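Local coordinates for protein TASOR (Homo sapiens, PDB 6TL1), which is a component of the HUSH complex, which maintains epigenetic silencing at H3K9me3-rich chromatin by promoting recruitment of SETDB1 and MORC2, at residues E53-L58 with L68-A73; S95-L100 with G106-R111. All coordinates share one frame; numbering follows the deposited sequence.

In the fold
From the N terminus, helix 45-60 comes first, and interaction 1 closes the loop that follows it, bringing residues 53-58 against 68-73 where the chain enters strand 71-77, an outermost strand of the five-stranded antiparallel sheet. After helix 82-88 the chain runs through a loop that interaction 2 folds back on itself, joining 95-100 to 106-111 on strand 107-110, which borders the four-stranded mixed sheet. The two contacts follow in series, neither nested nor crossed, with centres about 19 Å apart. They meet where the sheets' border strands abut: Ala73 CB lies 3.4 Å from Ser110 O, and backbone hydrogen bonding between Ser110 and Phe74 joins the strands.

Interaction 1: residues E53-L58 with L68-A73; sequences EKRREL and LSESYA
The exit of helix 45-60 and the approach to strand 71-77 of the pseudo-PARP domain are joined by Arg55, Leu58, Leu68 and Glu70. Leu68 supplies the apolar part. Its CD2 methyl reaches the helix between two residues one turn apart, 3.6 Å from Arg55 O and 3.7 Å from Leu58 CB, while the CG methylene of Arg55 passes obliquely across it, 4.0 Å from Leu68 CD2. The helix therefore offers this methyl both backbone and side-chain atoms. The loop so closed leads into a border strand of the five-stranded antiparallel sheet, where Ser71 and Ala73 pair through their backbones with Ile134 and Phe132 of strand 126-134. Beyond Leu68, toward the strand, Arg55 and Glu70 form a salt bridge, their side chains crossing at about a right angle. The Arg55 chain leaves with CG anti to the backbone N (chi1 -171°) and bends at chi3, which carries the guanidinium past Leu68 toward the carboxylate. Glu70 OE2 lies at the guanidinium edge beside NH2, with the two planar groups modelled as nearly coplanar, 16° apart; the separation is too short to be taken literally, so this detailed geometry is doubtful. Glu70 also touches Phe51, one helical turn before Arg55.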
# COMPACT_ATOMS: atom_id res chain seq x y z
N GLU A 53 -15.50 -0.72 -10.32
CA GLU A 53 -16.84 -0.89 -9.76
C GLU A 53 -16.93 -0.26 -8.37
O GLU A 53 -17.89 0.46 -8.07
CB GLU A 53 -17.18 -2.38 -9.71
CG GLU A 53 -18.47 -2.73 -9.00
CD GLU A 53 -19.70 -2.09 -9.62
OE1 GLU A 53 -20.59 -1.66 -8.85
OE2 GLU A 53 -19.77 -2.01 -10.86
N LYS A 54 -15.93 -0.51 -7.53
CA LYS A 54 -15.94 0.05 -6.18
C LYS A 54 -15.93 1.56 -6.21
O LYS A 54 -16.66 2.21 -5.45
CB LYS A 54 -14.73 -0.47 -5.38
CG LYS A 54 -14.55 0.18 -4.01
CD LYS A 54 -15.67 -0.25 -3.07
CE LYS A 54 -15.44 0.32 -1.66
NZ LYS A 54 -16.51 -0.06 -0.69
N ARG A 55 -15.14 2.15 -7.11
CA ARG A 55 -15.12 3.60 -7.20
C ARG A 55 -16.48 4.17 -7.55
O ARG A 55 -16.87 5.22 -7.03
CB ARG A 55 -14.09 4.09 -8.21
CG ARG A 55 -13.95 5.60 -8.11
CD ARG A 55 -13.58 6.26 -9.38
NE ARG A 55 -12.20 5.96 -9.75
CZ ARG A 55 -11.85 5.28 -10.83
NH1 ARG A 55 -12.78 4.83 -11.67
NH2 ARG A 55 -10.57 5.06 -11.09
N ARG A 56 -17.22 3.52 -8.45
CA ARG A 56 -18.53 4.06 -8.78
C ARG A 56 -19.53 3.84 -7.64
O ARG A 56 -20.46 4.64 -7.48
CB ARG A 56 -19.07 3.47 -10.08
CG ARG A 56 -18.24 3.83 -11.32
CD ARG A 56 -18.92 3.32 -12.57
NE ARG A 56 -19.93 4.26 -13.01
CZ ARG A 56 -20.72 4.07 -14.06
NH1 ARG A 56 -21.61 4.99 -14.39
NH2 ARG A 56 -20.61 2.96 -14.77
N GLU A 57 -19.37 2.78 -6.86
CA GLU A 57 -20.24 2.62 -5.70
C GLU A 57 -19.93 3.68 -4.64
O GLU A 57 -20.84 4.17 -3.97
CB GLU A 57 -20.14 1.22 -5.09
CG GLU A 57 -20.13 0.08 -6.06
CD GLU A 57 -20.20 -1.27 -5.37
OE1 GLU A 57 -19.95 -1.32 -4.15
OE2 GLU A 57 -20.50 -2.27 -6.05
N LEU A 58 -18.66 4.03 -4.48
CA LEU A 58 -18.33 5.07 -3.51
C LEU A 58 -18.96 6.39 -3.90
O LEU A 58 -19.52 7.10 -3.05
CB LEU A 58 -16.81 5.21 -3.36
CG LEU A 58 -16.10 4.08 -2.61
CD1 LEU A 58 -14.59 4.24 -2.70
CD2 LEU A 58 -16.55 4.02 -1.15
N LEU A 68 -12.68 10.27 -4.04
CA LEU A 68 -12.62 9.29 -5.11
C LEU A 68 -11.25 9.23 -5.77
O LEU A 68 -11.04 8.39 -6.66
CB LEU A 68 -13.69 9.62 -6.15
CG LEU A 68 -15.12 9.49 -5.64
CD1 LEU A 68 -16.08 10.00 -6.68
CD2 LEU A 68 -15.42 8.05 -5.27
N SER A 69 -10.33 10.10 -5.36
CA SER A 69 -9.02 10.20 -5.99
C SER A 69 -8.21 8.92 -5.83
O SER A 69 -8.28 8.24 -4.80
CB SER A 69 -8.26 11.39 -5.38
OG SER A 69 -7.09 11.68 -6.11
N GLU A 70 -7.44 8.59 -6.87
CA GLU A 70 -6.47 7.50 -6.86
C GLU A 70 -5.12 7.97 -6.30
O GLU A 70 -4.66 9.06 -6.63
CB GLU A 70 -6.27 6.95 -8.27
CG GLU A 70 -7.49 6.25 -8.83
CD GLU A 70 -7.27 5.72 -10.23
OE1 GLU A 70 -6.12 5.77 -10.72
OE2 GLU A 70 -8.25 5.27 -10.86
N SER A 71 -4.51 7.15 -5.46
CA SER A 71 -3.14 7.39 -5.01
C SER A 71 -2.42 6.04 -4.98
O SER A 71 -2.94 5.03 -5.44
CB SER A 71 -3.10 8.15 -3.68
OG SER A 71 -3.86 7.48 -2.70
N TYR A 72 -1.17 6.04 -4.50
CA TYR A 72 -0.35 4.84 -4.53
C TYR A 72 0.15 4.50 -3.13
O TYR A 72 0.40 5.37 -2.31
CB TYR A 72 0.86 5.03 -5.47
CG TYR A 72 0.47 5.29 -6.91
CD1 TYR A 72 0.00 4.25 -7.71
CD2 TYR A 72 0.56 6.56 -7.47
CE1 TYR A 72 -0.34 4.46 -9.04
CE2 TYR A 72 0.21 6.78 -8.81
CZ TYR A 72 -0.25 5.71 -9.57
OH TYR A 72 -0.62 5.88 -10.89
N ALA A 73 0.29 3.19 -2.88
CA ALA A 73 0.88 2.68 -1.65
C ALA A 73 1.69 1.43 -2.00
O ALA A 73 1.57 0.88 -3.10
CB ALA A 73 -0.18 2.36 -0.59

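Interaction 2: residues S95-L100 with G106-R111; sequences SKITIL and GVYLSR
An ST turn at Ser95 lies in the loop between helix 82-88 and strand 107-110, a border strand of the mixed sheet in the pseudo-PARP domain, and this loop packs on one face and the hydroxyl end of Tyr108. Ser95 OG accepts from Ile97 N at 3.0 Å, a nearly straight bond (165°), and Ser95 CB and OG lie beside CB and CD2 of Tyr108. Ile97 covers one face of the Tyr108 ring: its CB sits 3.8 Å from the ring centroid, almost on the normal, in a CH-pi contact. Ile97 CG2, anti to the backbone N, extends over the ring to 3.5 Å from Tyr108 CE1, while CD1 reaches back toward the tyrosine CB. Tyr183 of the adjacent strand 181-184 also meets the ring, the planes inclined at about 45°. The phenol end is gripped by main chain. Leu100 N, in the ring plane, donates to Tyr108 OH at 2.8 Å with a bent angle of 140°, and the same hydroxyl donates to Gly101 O. Leu100 CB packs 3.8 Å from Tyr108 CE1. A water bridges the two segments, accepting from Ser95 N at 3.1 Å and donating to Gly106 O, 3.0 Å from the water.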
# COMPACT_ATOMS: atom_id res chain seq x y z
N SER A 95 -0.44 -9.55 6.80
CA SER A 95 0.42 -8.70 7.61
C SER A 95 0.36 -9.15 9.06
O SER A 95 -0.58 -9.81 9.49
CB SER A 95 0.01 -7.23 7.50
OG SER A 95 0.72 -6.46 8.46
N LYS A 96 1.39 -8.79 9.82
CA LYS A 96 1.40 -9.04 11.26
C LYS A 96 1.21 -7.78 12.08
O LYS A 96 1.21 -7.84 13.31
CB LYS A 96 2.68 -9.79 11.66
CG LYS A 96 2.68 -11.18 11.05
CD LYS A 96 3.37 -12.20 11.93
CE LYS A 96 2.96 -13.61 11.52
NZ LYS A 96 2.03 -14.20 12.54
N ILE A 97 1.05 -6.63 11.42
CA ILE A 97 0.80 -5.37 12.09
C ILE A 97 -0.57 -5.39 12.75
O ILE A 97 -1.54 -5.94 12.19
CB ILE A 97 0.93 -4.22 11.08
CG1 ILE A 97 2.30 -4.29 10.38
CG2 ILE A 97 0.74 -2.87 11.74
CD1 ILE A 97 2.41 -3.33 9.22
N THR A 98 -0.67 -4.80 13.94
CA THR A 98 -1.92 -4.75 14.70
C THR A 98 -2.35 -3.34 15.07
O THR A 98 -3.44 -3.16 15.61
CB THR A 98 -1.79 -5.59 15.98
OG1 THR A 98 -0.71 -5.08 16.76
CG2 THR A 98 -1.49 -7.04 15.65
N ILE A 99 -1.53 -2.33 14.76
CA ILE A 99 -1.68 -1.00 15.35
C ILE A 99 -2.98 -0.32 14.95
O ILE A 99 -3.54 0.46 15.73
CB ILE A 99 -0.43 -0.17 14.97
CG1 ILE A 99 -0.32 1.08 15.82
CG2 ILE A 99 -0.42 0.19 13.49
CD1 ILE A 99 0.93 1.85 15.47
N LEU A 100 -3.49 -0.57 13.73
CA LEU A 100 -4.70 0.08 13.24
C LEU A 100 -5.90 -0.86 13.23
O LEU A 100 -6.97 -0.49 12.73
CB LEU A 100 -4.48 0.64 11.84
CG LEU A 100 -3.40 1.70 11.64
CD1 LEU A 100 -3.38 2.15 10.19
CD2 LEU A 100 -3.57 2.89 12.60
N GLY A 106 -8.28 -6.60 7.84
CA GLY A 106 -7.90 -5.58 6.89
C GLY A 106 -6.54 -5.90 6.31
O GLY A 106 -5.90 -6.89 6.68
N VAL A 107 -6.10 -5.06 5.38
CA VAL A 107 -4.80 -5.22 4.74
C VAL A 107 -3.99 -3.96 4.99
O VAL A 107 -4.52 -2.85 4.95
CB VAL A 107 -4.95 -5.54 3.24
CG1 VAL A 107 -5.89 -6.76 3.06
CG2 VAL A 107 -5.47 -4.35 2.45
N TYR A 108 -2.70 -4.14 5.26
CA TYR A 108 -1.81 -3.04 5.60
C TYR A 108 -0.89 -2.73 4.42
O TYR A 108 -0.27 -3.63 3.86
CB TYR A 108 -0.97 -3.40 6.82
CG TYR A 108 -1.65 -3.24 8.16
CD1 TYR A 108 -1.60 -2.03 8.83
CD2 TYR A 108 -2.31 -4.31 8.77
CE1 TYR A 108 -2.19 -1.86 10.04
CE2 TYR A 108 -2.91 -4.15 10.01
CZ TYR A 108 -2.85 -2.92 10.63
OH TYR A 108 -3.42 -2.72 11.87
N LEU A 109 -0.79 -1.45 4.06
CA LEU A 109 0.13 -1.00 3.02
C LEU A 109 0.97 0.16 3.54
O LEU A 109 0.48 0.99 4.31
CB LEU A 109 -0.63 -0.55 1.74
CG LEU A 109 -1.47 -1.61 1.01
CD1 LEU A 109 -2.20 -1.04 -0.17
CD2 LEU A 109 -0.52 -2.68 0.50
N SER A 110 2.24 0.23 3.11
CA SER A 110 3.12 1.33 3.50
C SER A 110 2.75 2.60 2.75
O SER A 110 2.49 2.58 1.54
CB SER A 110 4.59 1.01 3.21
OG SER A 110 5.15 0.10 4.11
N ARG A 111 2.73 3.71 3.47
CA ARG A 111 2.55 5.03 2.87
C ARG A 111 3.80 5.47 2.11
O ARG A 111 3.70 6.23 1.14
CB ARG A 111 2.21 6.04 3.96
CG ARG A 111 2.26 7.50 3.56
CD ARG A 111 1.49 8.39 4.54
NE ARG A 111 1.77 9.81 4.32
CZ ARG A 111 1.56 10.77 5.22
NH1 ARG A 111 1.08 10.47 6.42
NH2 ARG A 111 1.85 12.03 4.92
O HOH W 1 -3.22 -8.28 6.86